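Local coordinates for alginate lyase, family PL7 (Zobellia galactanivorans, PDB 4BE3), which cleaves alginate, the cell-wall polysaccharide of brown algae, as an exolytic lyase of family PL7, at residues Ala101-Val106 and Thr171-Glu176; Gly108-Asp113 and Asn118-Ile123; Glu141-Gly146 and Ala250-Tyr255. All coordinates share one frame; numbering follows the deposited sequence.

Contact 1 (Ala101-Val106 and Thr171-Glu176); sequences ASYSVV and TSYPEE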
loop_
_atom_site.group_PDB
_atom_site.type_symbol
_atom_site.label_atom_id
_atom_site.label_comp_id
_atom_site.label_asym_id
_atom_site.label_seq_id
_atom_site.Cartn_x
_atom_site.Cartn_y
_atom_site.Cartn_z
ATOM N N ALA A 101 -22.888 -9.087 21.759
ATOM C CA ALA A 101 -23.032 -8.959 20.271
ATOM C C ALA A 101 -24.392 -8.979 19.685
ATOM O O ALA A 101 -24.571 -8.738 18.487
ATOM C CB ALA A 101 -22.161 -10.139 19.606
ATOM N N SER A 102 -25.422 -9.400 20.514
ATOM C CA SER A 102 -26.712 -9.605 19.859
ATOM C C SER A 102 -27.245 -8.316 19.172
ATOM O O SER A 102 -27.016 -7.218 19.635
ATOM C CB SER A 102 -27.813 -9.952 20.944
ATOM O OG SER A 102 -27.469 -11.273 21.420
ATOM N N TYR A 103 -27.999 -8.515 18.107
ATOM C CA TYR A 103 -28.739 -7.484 17.405
ATOM C C TYR A 103 -27.779 -6.477 16.761
ATOM O O TYR A 103 -28.188 -5.341 16.539
ATOM C CB TYR A 103 -29.656 -6.671 18.362
ATOM C CG TYR A 103 -30.389 -7.568 19.394
ATOM C CD1 TYR A 103 -31.243 -8.597 19.006
ATOM C CD2 TYR A 103 -30.150 -7.281 20.750
ATOM C CE1 TYR A 103 -31.871 -9.353 20.046
ATOM C CE2 TYR A 103 -30.825 -7.996 21.748
ATOM C CZ TYR A 103 -31.579 -9.027 21.369
ATOM O OH TYR A 103 -32.205 -9.724 22.450
ATOM N N SER A 104 -26.607 -6.965 16.383
ATOM C CA SER A 104 -25.669 -5.945 15.806
ATOM C C SER A 104 -25.089 -6.452 14.456
ATOM O O SER A 104 -25.147 -7.646 14.090
ATOM C CB SER A 104 -24.464 -5.759 16.768
ATOM O OG SER A 104 -23.517 -6.818 16.946
ATOM N N VAL A 105 -24.451 -5.531 13.811
ATOM C CA VAL A 105 -23.833 -5.849 12.454
ATOM C C VAL A 105 -22.594 -4.976 12.353
ATOM O O VAL A 105 -22.593 -3.804 12.801
ATOM C CB VAL A 105 -24.838 -5.563 11.299
ATOM C CG1 VAL A 105 -25.342 -4.112 11.259
ATOM C CG2 VAL A 105 -24.176 -5.858 9.930
ATOM N N VAL A 106 -21.481 -5.545 11.849
ATOM C CA VAL A 106 -20.256 -4.679 11.681
ATOM C C VAL A 106 -20.301 -4.217 10.213
ATOM O O VAL A 106 -20.497 -5.008 9.271
ATOM C CB VAL A 106 -19.062 -5.672 11.945
ATOM C CG1 VAL A 106 -17.711 -5.013 11.469
ATOM C CG2 VAL A 106 -18.960 -5.757 13.529
ATOM N N THR A 171 -34.685 -11.618 27.392
ATOM C CA THR A 171 -35.634 -10.911 26.498
ATOM C C THR A 171 -36.080 -9.557 27.134
ATOM O O THR A 171 -37.125 -9.045 26.732
ATOM C CB THR A 171 -36.885 -11.792 26.093
ATOM O OG1 THR A 171 -37.475 -12.129 27.315
ATOM C CG2 THR A 171 -36.543 -13.171 25.412
ATOM N N SER A 172 -35.305 -8.931 27.998
ATOM C CA SER A 172 -35.641 -7.598 28.437
ATOM C C SER A 172 -34.435 -6.672 28.056
ATOM O O SER A 172 -33.281 -7.142 28.081
ATOM C CB SER A 172 -35.903 -7.545 29.939
ATOM O OG SER A 172 -34.767 -7.860 30.658
ATOM N N TYR A 173 -34.726 -5.461 27.598
ATOM C CA TYR A 173 -33.678 -4.647 26.937
ATOM C C TYR A 173 -33.462 -3.386 27.745
ATOM O O TYR A 173 -34.405 -2.912 28.438
ATOM C CB TYR A 173 -34.199 -4.245 25.535
ATOM C CG TYR A 173 -34.693 -5.449 24.805
ATOM C CD1 TYR A 173 -33.931 -6.631 24.780
ATOM C CD2 TYR A 173 -35.942 -5.436 24.164
ATOM C CE1 TYR A 173 -34.419 -7.773 24.110
ATOM C CE2 TYR A 173 -36.438 -6.568 23.488
ATOM C CZ TYR A 173 -35.705 -7.749 23.507
ATOM O OH TYR A 173 -36.143 -8.901 22.969
ATOM N N PRO A 174 -32.291 -2.809 27.647
ATOM C CA PRO A 174 -32.101 -1.478 28.268
ATOM C C PRO A 174 -33.007 -0.493 27.493
ATOM O O PRO A 174 -33.568 -0.857 26.389
ATOM C CB PRO A 174 -30.681 -1.072 27.914
ATOM C CG PRO A 174 -30.096 -2.140 27.071
ATOM C CD PRO A 174 -31.105 -3.281 26.830
ATOM N N GLU A 175 -33.144 0.691 28.008
ATOM C CA GLU A 175 -33.999 1.623 27.248
ATOM C C GLU A 175 -33.231 2.093 25.970
ATOM O O GLU A 175 -32.002 1.942 25.856
ATOM C CB GLU A 175 -34.348 2.805 28.053
ATOM C CG GLU A 175 -33.204 3.683 28.240
ATOM C CD GLU A 175 -33.581 4.938 29.116
ATOM O OE1 GLU A 175 -34.527 4.887 29.928
ATOM O OE2 GLU A 175 -32.888 5.975 29.026
ATOM N N GLU A 176 -33.957 2.564 25.021
ATOM C CA GLU A 176 -33.285 2.958 23.731
ATOM C C GLU A 176 -32.388 4.144 24.015
ATOM O O GLU A 176 -32.716 5.023 24.877
ATOM C CB GLU A 176 -34.260 3.162 22.555
ATOM C CG GLU A 176 -34.813 4.491 22.620
ATOM C CD GLU A 176 -35.731 4.824 21.469
ATOM O OE1 GLU A 176 -35.794 4.139 20.500
ATOM O OE2 GLU A 176 -36.414 5.873 21.571
#
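Y103, which meets Y173 across this contact, sits at the third position of the type II beta turn A101-S104, in the left-handed region of backbone space (phi 65°), while T171-E176 passes as an irregular loop with no backbone hydrogen bond to the turn. The turn leads directly into strand 104-112 and is tied internally by S104 OG, which donates to A101 O at 2.7 Å. With CG beside the backbone N and opposite the carbonyl carbon (chi1 -42°), the Y103 ring projects from the turn toward the loop; Y173 has the same kind of first torsion and directs its ring back at Y103. The phenol end of Y103 does the touching: Y103 OH comes within 3.4 Å of Y173 CE1, and Y103 CZ lies 4.1 Å from that same carbon. The ring planes are almost perpendicular, at 82°, with centroids 5.9 Å apart, but the approach is oblique and fits neither a stack nor an edge-to-face pair. S102 CB rests over the rim of one face of the Y103 ring, 3.5 Å above its plane. Elsewhere Y103 meets the F128 ring and P129, its OH makes a weak hydrogen bond to G95 O, and its backbone N is held by T264 OG1. The two hydroxyls, Y103 OH and Y173 OH, stay 4.1 Å apart. The chemistry across the contact is therefore van der Waals packing: a buried tyrosine with its own partners packs against a partly exposed one on the loop between strands 153-157 and 181-182, with no directional bond between them.

Contact 2 (Gly108-Asp113 and Asn118-Ile123); sequences GQIHSD and NEPIKI. With SRT (S,R meso-tartaric acid), chain C.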
loop_
_atom_site.group_PDB
_atom_site.type_symbol
_atom_site.label_atom_id
_atom_site.label_comp_id
_atom_site.label_asym_id
_atom_site.label_seq_id
_atom_site.Cartn_x
_atom_site.Cartn_y
_atom_site.Cartn_z
ATOM N N GLY A 108 -17.820 -1.833 8.992
ATOM C CA GLY A 108 -16.421 -1.543 8.471
ATOM C C GLY A 108 -15.382 -2.061 9.408
ATOM O O GLY A 108 -15.665 -2.183 10.650
ATOM N N GLN A 109 -14.208 -2.507 8.914
ATOM C CA GLN A 109 -13.230 -3.000 9.814
ATOM C C GLN A 109 -11.847 -2.806 9.182
ATOM O O GLN A 109 -11.771 -2.570 7.950
ATOM C CB GLN A 109 -13.298 -4.521 9.990
ATOM C CG GLN A 109 -14.430 -5.259 9.579
ATOM C CD GLN A 109 -14.257 -6.785 9.754
ATOM O OE1 GLN A 109 -15.065 -7.535 9.258
ATOM N NE2 GLN A 109 -13.204 -7.207 10.404
ATOM N N ILE A 110 -10.831 -2.899 10.053
ATOM C CA ILE A 110 -9.459 -3.230 9.564
ATOM C C ILE A 110 -9.288 -4.671 10.092
ATOM O O ILE A 110 -9.499 -4.910 11.311
ATOM C CB ILE A 110 -8.398 -2.322 10.184
ATOM C CG1 ILE A 110 -8.690 -0.894 9.603
ATOM C CG2 ILE A 110 -6.979 -2.932 9.824
ATOM C CD1 ILE A 110 -7.817 0.127 10.289
ATOM N N HIS A 111 -8.885 -5.614 9.194
ATOM C CA HIS A 111 -8.637 -6.971 9.646
ATOM C C HIS A 111 -7.206 -7.339 9.366
ATOM O O HIS A 111 -6.687 -7.026 8.263
ATOM C CB HIS A 111 -9.600 -7.813 8.822
ATOM C CG HIS A 111 -9.477 -9.277 9.065
ATOM N ND1 HIS A 111 -9.976 -9.845 10.163
ATOM C CD2 HIS A 111 -8.827 -10.265 8.356
ATOM C CE1 HIS A 111 -9.652 -11.203 10.175
ATOM N NE2 HIS A 111 -8.975 -11.456 9.057
ATOM N N SER A 112 -6.553 -8.015 10.317
ATOM C CA SER A 112 -5.122 -8.336 10.098
ATOM C C SER A 112 -5.134 -9.629 9.203
ATOM O O SER A 112 -5.930 -10.609 9.361
ATOM C CB SER A 112 -4.441 -8.436 11.524
ATOM O OG SER A 112 -3.248 -9.260 11.176
ATOM N N ASP A 113 -4.144 -9.714 8.267
ATOM C CA ASP A 113 -4.071 -10.861 7.340
ATOM C C ASP A 113 -3.122 -11.931 7.932
ATOM O O ASP A 113 -2.934 -12.989 7.307
ATOM C CB ASP A 113 -3.519 -10.388 5.973
ATOM C CG ASP A 113 -3.637 -11.503 4.924
ATOM O OD1 ASP A 113 -4.739 -12.073 4.828
ATOM O OD2 ASP A 113 -2.637 -11.792 4.236
ATOM N N ASN A 118 -6.399 -10.697 14.160
ATOM C CA ASN A 118 -7.455 -9.942 14.926
ATOM C C ASN A 118 -7.818 -8.639 14.180
ATOM O O ASN A 118 -7.163 -8.330 13.146
ATOM C CB ASN A 118 -6.855 -9.597 16.259
ATOM C CG ASN A 118 -6.718 -10.840 17.194
ATOM O OD1 ASN A 118 -7.212 -11.938 16.845
ATOM N ND2 ASN A 118 -6.131 -10.663 18.387
ATOM N N GLU A 119 -8.719 -7.806 14.721
ATOM C CA GLU A 119 -9.060 -6.519 14.056
ATOM C C GLU A 119 -8.715 -5.354 14.870
ATOM O O GLU A 119 -9.301 -5.081 15.934
ATOM C CB GLU A 119 -10.614 -6.504 13.902
ATOM C CG GLU A 119 -11.119 -7.491 12.810
ATOM C CD GLU A 119 -11.624 -8.835 13.291
ATOM O OE1 GLU A 119 -12.065 -9.036 14.495
ATOM O OE2 GLU A 119 -11.437 -9.765 12.508
ATOM N N PRO A 120 -7.817 -4.497 14.380
ATOM C CA PRO A 120 -7.599 -3.238 14.991
ATOM C C PRO A 120 -8.942 -2.404 15.114
ATOM O O PRO A 120 -9.021 -1.526 16.028
ATOM C CB PRO A 120 -6.620 -2.511 13.961
ATOM C CG PRO A 120 -5.862 -3.721 13.475
ATOM C CD PRO A 120 -6.905 -4.811 13.261
ATOM N N ILE A 121 -9.879 -2.618 14.187
ATOM C CA ILE A 121 -11.200 -1.905 14.413
ATOM C C ILE A 121 -12.292 -2.640 13.767
ATOM O O ILE A 121 -12.179 -3.209 12.659
ATOM C CB ILE A 121 -11.196 -0.441 13.877
ATOM C CG1 ILE A 121 -12.591 0.158 14.079
ATOM C CG2 ILE A 121 -10.823 -0.339 12.359
ATOM C CD1 ILE A 121 -12.670 1.680 13.853
ATOM N N LYS A 122 -13.480 -2.666 14.497
ATOM C CA LYS A 122 -14.685 -3.167 13.867
ATOM C C LYS A 122 -15.739 -2.060 14.276
ATOM O O LYS A 122 -15.783 -1.667 15.485
ATOM C CB LYS A 122 -15.194 -4.483 14.489
ATOM C CG LYS A 122 -14.299 -5.631 13.962
ATOM C CD LYS A 122 -14.932 -7.020 14.393
ATOM C CE LYS A 122 -14.870 -7.200 15.934
ATOM N NZ LYS A 122 -13.540 -7.167 16.653
ATOM N N ILE A 123 -16.431 -1.530 13.304
ATOM C CA ILE A 123 -17.500 -0.495 13.607
ATOM C C ILE A 123 -18.807 -1.300 13.558
ATOM O O ILE A 123 -19.178 -1.953 12.563
ATOM C CB ILE A 123 -17.502 0.592 12.527
ATOM C CG1 ILE A 123 -16.105 1.297 12.551
ATOM C CG2 ILE A 123 -18.647 1.550 12.726
ATOM C CD1 ILE A 123 -16.015 2.297 11.287
HETATM O O1 SRT C . -11.832 -13.188 8.324
HETATM O O11 SRT C . -12.280 -11.045 7.600
HETATM C C1 SRT C . -12.009 -12.257 7.489
HETATM C C2 SRT C . -12.058 -12.495 6.019
HETATM O O2 SRT C . -11.327 -11.600 5.152
HETATM C C3 SRT C . -12.718 -13.762 5.538
HETATM O O3 SRT C . -13.935 -13.145 5.566
HETATM C C4 SRT C . -12.310 -14.339 4.258
HETATM O O4 SRT C . -13.012 -14.250 3.257
HETATM O O41 SRT C . -11.175 -14.794 4.128
#
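H111 and E119 carry the polar side-chain link of this antiparallel hairpin: H111 ND1 donates to E119 OE2 at 2.8 Å, the bond bent to 139° at the hydrogen, with the oxygen in the ring plane and offering its anti lone pair. Ring and carboxylate are nearly coplanar (23°). The other oxygen, E119 OE1, forms a salt bridge with K122 NZ at 3.2 Å, and D153 gives that lysine a second acidic partner. Tartrate O11 lies over the centre of the H111 imidazole, 3.5 Å above its plane. Main-chain hydrogen bonds join the hairpin's arms: I110 N to I121 O at 3.0 Å between the strands, and S112 N to N118 O at 2.9 Å before the second strand begins. On the face away from the ligand, I110 CG1 packs against I121 CG2 at 3.5 Å, while I110 CG2 meets P120 CG; M198 and I191 of the second sheet cover this side of the jelly roll. An alanine in place of H111 would remove the ND1 donor and the ring beneath the tartrate and is likely to leave E119 OE2 without its mate, with K122 still holding OE1. The bond from E119, itself held by K122, thus restrains the imidazole's rotation, one ring face meeting the ligand.

Contact 3 (Glu141-Gly146 and Ala250-Tyr255); sequences EINTKG and AGEIQY. With SRT (S,R meso-tartaric acid), chain C.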
loop_
_atom_site.group_PDB
_atom_site.type_symbol
_atom_site.label_atom_id
_atom_site.label_comp_id
_atom_site.label_asym_id
_atom_site.label_seq_id
_atom_site.Cartn_x
_atom_site.Cartn_y
_atom_site.Cartn_z
ATOM N N GLU A 141 -9.510 -4.609 18.986
ATOM C CA GLU A 141 -9.176 -5.882 19.606
ATOM C C GLU A 141 -7.678 -5.921 19.852
ATOM O O GLU A 141 -6.863 -5.492 18.958
ATOM C CB GLU A 141 -9.580 -6.934 18.600
ATOM C CG GLU A 141 -9.147 -8.336 19.118
ATOM C CD GLU A 141 -9.759 -9.391 18.200
ATOM O OE1 GLU A 141 -9.826 -9.266 16.919
ATOM O OE2 GLU A 141 -10.195 -10.433 18.783
ATOM N N ILE A 142 -7.218 -6.369 21.041
ATOM C CA ILE A 142 -5.773 -6.348 21.270
ATOM C C ILE A 142 -5.056 -7.338 20.380
ATOM O O ILE A 142 -5.557 -8.380 20.022
ATOM C CB ILE A 142 -5.421 -6.601 22.784
ATOM C CG1 ILE A 142 -6.138 -7.867 23.266
ATOM C CG2 ILE A 142 -5.819 -5.386 23.653
ATOM C CD1 ILE A 142 -5.443 -8.454 24.575
ATOM N N ASN A 143 -3.822 -6.948 19.961
ATOM C CA ASN A 143 -3.000 -7.947 19.307
ATOM C C ASN A 143 -2.231 -8.753 20.383
ATOM O O ASN A 143 -1.137 -8.356 20.801
ATOM C CB ASN A 143 -2.001 -7.198 18.386
ATOM C CG ASN A 143 -1.364 -8.170 17.356
ATOM O OD1 ASN A 143 -0.445 -7.805 16.568
ATOM N ND2 ASN A 143 -1.899 -9.340 17.288
ATOM N N THR A 144 -2.919 -9.776 20.899
ATOM C CA THR A 144 -2.556 -10.412 22.171
ATOM C C THR A 144 -1.090 -10.858 22.168
ATOM O O THR A 144 -0.628 -11.399 21.169
ATOM C CB THR A 144 -3.404 -11.686 22.304
ATOM O OG1 THR A 144 -4.752 -11.362 21.934
ATOM C CG2 THR A 144 -3.427 -12.214 23.819
ATOM N N LYS A 145 -0.389 -10.578 23.248
ATOM C CA LYS A 145 1.011 -11.101 23.427
ATOM C C LYS A 145 0.804 -12.524 23.779
ATOM O O LYS A 145 0.169 -12.823 24.739
ATOM C CB LYS A 145 1.697 -10.291 24.525
ATOM C CG LYS A 145 3.196 -10.632 24.734
ATOM C CD LYS A 145 3.564 -9.964 26.056
ATOM C CE LYS A 145 4.792 -10.610 26.689
ATOM N NZ LYS A 145 5.953 -10.240 25.830
ATOM N N GLY A 146 1.342 -13.464 23.004
ATOM C CA GLY A 146 1.111 -14.880 23.386
ATOM C C GLY A 146 -0.218 -15.451 22.887
ATOM O O GLY A 146 -0.655 -15.115 21.830
ATOM N N ALA A 250 2.038 -2.783 14.996
ATOM C CA ALA A 250 3.251 -2.319 14.133
ATOM C C ALA A 250 3.720 -3.438 13.187
ATOM O O ALA A 250 3.885 -4.603 13.633
ATOM C CB ALA A 250 4.357 -1.899 15.048
ATOM N N GLY A 251 3.776 -3.143 11.863
ATOM C CA GLY A 251 4.355 -4.050 10.899
ATOM C C GLY A 251 3.478 -5.239 10.554
ATOM O O GLY A 251 3.868 -6.157 9.832
ATOM N N GLU A 252 2.276 -5.276 11.099
ATOM C CA GLU A 252 1.378 -6.427 10.826
ATOM C C GLU A 252 0.509 -6.125 9.623
ATOM O O GLU A 252 -0.279 -5.077 9.564
ATOM C CB GLU A 252 0.459 -6.781 12.075
ATOM C CG GLU A 252 0.133 -8.280 11.930
ATOM C CD GLU A 252 -0.422 -8.821 13.178
ATOM O OE1 GLU A 252 -1.702 -8.620 13.355
ATOM O OE2 GLU A 252 0.356 -9.352 14.007
ATOM N N ILE A 253 0.518 -7.041 8.647
ATOM C CA ILE A 253 -0.212 -6.713 7.407
ATOM C C ILE A 253 -1.728 -6.775 7.619
ATOM O O ILE A 253 -2.227 -7.700 8.244
ATOM C CB ILE A 253 0.150 -7.695 6.311
ATOM C CG1 ILE A 253 1.698 -7.402 5.910
ATOM C CG2 ILE A 253 -0.680 -7.531 5.034
ATOM C CD1 ILE A 253 2.356 -8.606 5.180
ATOM N N GLN A 254 -2.413 -5.771 7.087
ATOM C CA GLN A 254 -3.911 -5.724 7.211
ATOM C C GLN A 254 -4.595 -5.113 6.076
ATOM O O GLN A 254 -3.928 -4.774 5.051
ATOM C CB GLN A 254 -4.252 -4.928 8.324
ATOM C CG GLN A 254 -3.694 -3.633 8.394
ATOM C CD GLN A 254 -3.446 -3.624 9.906
ATOM O OE1 GLN A 254 -3.131 -4.735 10.657
ATOM N NE2 GLN A 254 -3.782 -2.478 10.422
ATOM N N TYR A 255 -5.942 -5.126 6.111
ATOM C CA TYR A 255 -6.664 -4.589 5.018
ATOM C C TYR A 255 -8.057 -4.169 5.460
ATOM O O TYR A 255 -8.509 -4.621 6.550
ATOM C CB TYR A 255 -6.781 -5.587 3.846
ATOM C CG TYR A 255 -7.370 -6.931 4.234
ATOM C CD1 TYR A 255 -6.531 -7.961 4.649
ATOM C CD2 TYR A 255 -8.766 -7.191 4.113
ATOM C CE1 TYR A 255 -7.056 -9.233 4.932
ATOM C CE2 TYR A 255 -9.295 -8.436 4.412
ATOM C CZ TYR A 255 -8.437 -9.448 4.842
ATOM O OH TYR A 255 -8.914 -10.700 5.147
HETATM O O1 SRT C . -11.832 -13.188 8.324
HETATM O O11 SRT C . -12.280 -11.045 7.600
HETATM C C1 SRT C . -12.009 -12.257 7.489
HETATM C C2 SRT C . -12.058 -12.495 6.019
HETATM O O2 SRT C . -11.327 -11.600 5.152
HETATM C C3 SRT C . -12.718 -13.762 5.538
HETATM O O3 SRT C . -13.935 -13.145 5.566
HETATM C C4 SRT C . -12.310 -14.339 4.258
HETATM O O4 SRT C . -13.012 -14.250 3.257
HETATM O O41 SRT C . -11.175 -14.794 4.128
#
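N143 and E252 face each other because both swing CG opposite their backbone N, with chi1 at -164° in N143 and -154° in E252; the glutamate then runs extended beyond CG. The two side chains come from opposite directions and meet by their flat polar ends, N143 OD1 lying 3.1 Å from E252 OE2. Amide and carboxylate planes stand almost at right angles, 82° apart. N143 is the centre of an inverse gamma turn, and the backbone around it is held by E244 and R245. E252 has a clear polar partner elsewhere: its OE1 accepts a hydrogen bond from S112 OG on the neighbouring strand 104-112. Three residues further along, where strand 254-258 has begun, Y255 turns to the ligand pocket. Its CG lies between the backbone N and the carbonyl carbon, and the ring extends toward tartrate, whose O2 sits in the ring plane at the phenol edge. Y255 OH and tartrate O2 are hydrogen-bonded at 2.6 Å, a short bond in which either hydroxyl could be the donor. The H73 ring stacks on Y255 and H111 meets it at a slant, which should limit how far the phenol can swing. Buried N143 and E252 thus meet where the loop after strand 133-141 passes the approach to strand 254-258, while the latter segment delivers a positioned phenol to the pocket, where T60 and K257 also hydrogen-bond the tartrate.

All three contacts reach the same antiparallel sheet, but only contacts 2 and 3 touch the tartrate. Strand 104-112 runs from contact 1 into contact 2, whose centres are 21 Å apart; V106 CG1 packs 3.6 Å from I123 O where they meet. Contacts 2 and 3, with centres 10 Å apart, are joined more closely, by the S112-E252 hydrogen bond (2.7 Å from S112 OG to E252 OE1) and by D113 N, which probably donates to I253 O at 2.8 Å. Because strands 104-112 and 254-258 are neighbours in the sheet, H111 and Y255 line one pocket. Contact 1 lies 28 Å from contact 3, centre to centre, on the opposite side of the chain's centre.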